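Local coordinates for staphylococcal nuclease domain-containing protein 1 (Drosophila melanogaster, PDB 2WAC) that cleaves both DNA and RNA as an endonuclease, works with the RNA-induced silencing complex, and binds symmetrically dimethylated arginine peptides through its Tudor domain, at residues D56-Q61 with N97-L102. Sequence-based numbering, arbitrary orientation.
Sequences DLVAAQ and NRLAAL
Ala-59 and Ala-100 form the hydrogen-bonded pair of two antiparallel strands, with Ala-59 N to Ala-100 O at 3.0 Å and Ala-100 N to Ala-59 O at 2.9 Å. Gln-61 N adds a nearly straight bond to Arg-98 O (174° at the hydrogen). At the other end a water takes over: it donates to Leu-57 O and accepts from Leu-102 N.

Arg-98 bends at chi3 (74°), which turns its guanidinium back to the neighbouring strand. There Arg-98 NE and NH2 both donate to Gln-61 O, side-on, with NE 2.9 Å from it. Both come from the same face of that carbonyl, NH2 from well above its plane. The Gln-61 amide lies almost parallel to the guanidinium, 19° apart, with OE1 over its centre. Asn-66 ties both groups down, through OD1 to Arg-98 NH2 and through O to Gln-61 NE2. Replacing Arg-98 by alanine is likely to leave Gln-61 O without these two donors, Asn-66 OD1 without NH2, and OE1 without the guanidinium face it lies over.

Leu-99 CD2 packs on Ala-60 CB at 3.7 Å, on the face turned to strand 80-85. Leu-102 CD1 meets Ala-59 CB at 4.0 Å, while its CD2 reaches Leu-57 CG. Phe-40 of helix 26-42 covers Ala-59 and Ala-100. Pairing of the first and last strands of the Tudor core, 57-61 and 99-101, is characteristic of the SH3-like Tudor barrel.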
loop_
_atom_site.group_PDB
_atom_site.type_symbol
_atom_site.label_atom_id
_atom_site.label_comp_id
_atom_site.label_asym_id
_atom_site.label_seq_id
_atom_site.Cartn_x
_atom_site.Cartn_y
_atom_site.Cartn_z
ATOM N N ASP A 56 -0.690 20.257 0.580
ATOM C CA ASP A 56 0.480 20.633 1.376
ATOM C C ASP A 56 1.234 19.415 1.913
ATOM O O ASP A 56 0.620 18.440 2.354
ATOM C CB ASP A 56 0.065 21.533 2.548
ATOM C CG ASP A 56 -0.228 22.967 2.125
ATOM O OD1 ASP A 56 -0.178 23.276 0.916
ATOM O OD2 ASP A 56 -0.507 23.796 3.017
ATOM N N LEU A 57 2.564 19.472 1.854
ATOM C CA LEU A 57 3.405 18.479 2.519
ATOM C C LEU A 57 3.736 18.991 3.918
ATOM O O LEU A 57 4.296 20.079 4.072
ATOM C CB LEU A 57 4.681 18.204 1.717
ATOM C CG LEU A 57 5.616 17.084 2.195
ATOM C CD1 LEU A 57 4.948 15.710 2.144
ATOM C CD2 LEU A 57 6.899 17.079 1.378
ATOM N N VAL A 58 3.378 18.206 4.930
ATOM C CA VAL A 58 3.456 18.650 6.323
ATOM C C VAL A 58 4.157 17.650 7.241
ATOM O O VAL A 58 4.503 16.537 6.834
ATOM C CB VAL A 58 2.039 18.937 6.911
ATOM C CG1 VAL A 58 1.359 20.079 6.171
ATOM C CG2 VAL A 58 1.165 17.682 6.894
ATOM N N ALA A 59 4.370 18.076 8.482
ATOM C CA ALA A 59 4.666 17.162 9.571
ATOM C C ALA A 59 3.367 16.947 10.335
ATOM O O ALA A 59 2.684 17.909 10.701
ATOM C CB ALA A 59 5.735 17.733 10.474
ATOM N N ALA A 60 3.017 15.684 10.551
ATOM C CA ALA A 60 1.786 15.328 11.245
ATOM C C ALA A 60 2.083 14.449 12.449
ATOM O O ALA A 60 2.827 13.467 12.343
ATOM C CB ALA A 60 0.827 14.620 10.298
ATOM N N GLN A 61 1.499 14.809 13.590
ATOM C CA GLN A 61 1.641 14.032 14.817
ATOM C C GLN A 61 0.584 12.926 14.853
ATOM O O GLN A 61 -0.586 13.174 15.165
ATOM C CB GLN A 61 1.540 14.937 16.049
ATOM C CG GLN A 61 2.146 14.344 17.322
ATOM C CD GLN A 61 1.850 15.173 18.564
ATOM O OE1 GLN A 61 0.909 15.965 18.589
ATOM N NE2 GLN A 61 2.656 14.987 19.604
ATOM N N ASN A 97 -4.586 21.215 14.278
ATOM C CA ASN A 97 -3.644 21.612 15.330
ATOM C C ASN A 97 -2.556 20.564 15.621
ATOM O O ASN A 97 -1.636 20.817 16.398
ATOM C CB ASN A 97 -4.359 22.097 16.613
ATOM C CG ASN A 97 -5.211 21.023 17.278
ATOM O OD1 ASN A 97 -4.878 19.840 17.270
ATOM N ND2 ASN A 97 -6.314 21.448 17.883
ATOM N N ARG A 98 -2.667 19.400 14.980
ATOM C CA ARG A 98 -1.632 18.364 15.039
ATOM C C ARG A 98 -0.790 18.341 13.759
ATOM O O ARG A 98 -0.050 17.387 13.496
ATOM C CB ARG A 98 -2.254 16.991 15.308
ATOM C CG ARG A 98 -2.780 16.825 16.724
ATOM C CD ARG A 98 -3.434 15.473 16.927
ATOM N NE ARG A 98 -2.459 14.384 17.020
ATOM C CZ ARG A 98 -1.960 13.909 18.158
ATOM N NH1 ARG A 98 -2.327 14.418 19.330
ATOM N NH2 ARG A 98 -1.085 12.916 18.123
ATOM N N LEU A 99 -0.917 19.406 12.970
ATOM C CA LEU A 99 -0.119 19.586 11.765
ATOM C C LEU A 99 0.817 20.772 11.929
ATOM O O LEU A 99 0.461 21.774 12.552
ATOM C CB LEU A 99 -1.015 19.795 10.538
ATOM C CG LEU A 99 -2.123 18.771 10.257
ATOM C CD1 LEU A 99 -2.950 19.187 9.054
ATOM C CD2 LEU A 99 -1.566 17.371 10.057
ATOM N N ALA A 100 2.015 20.647 11.370
ATOM C CA ALA A 100 2.986 21.733 11.364
ATOM C C ALA A 100 3.665 21.804 10.004
ATOM O O ALA A 100 3.621 20.843 9.227
ATOM C CB ALA A 100 4.012 21.531 12.467
ATOM N N ALA A 101 4.283 22.947 9.713
ATOM C CA ALA A 101 5.089 23.089 8.508
ATOM C C ALA A 101 6.274 22.135 8.595
ATOM O O ALA A 101 6.973 22.087 9.612
ATOM C CB ALA A 101 5.563 24.527 8.343
ATOM N N LEU A 102 6.470 21.357 7.535
ATOM C CA LEU A 102 7.623 20.476 7.425
ATOM C C LEU A 102 8.831 21.308 6.997
ATOM O O LEU A 102 8.759 22.026 5.995
ATOM C CB LEU A 102 7.345 19.356 6.415
ATOM C CG LEU A 102 8.326 18.184 6.270
ATOM C CD1 LEU A 102 8.412 17.345 7.541
ATOM C CD2 LEU A 102 7.920 17.315 5.096
HETATM O O HOH W 1 5.371 22.178 5.194
#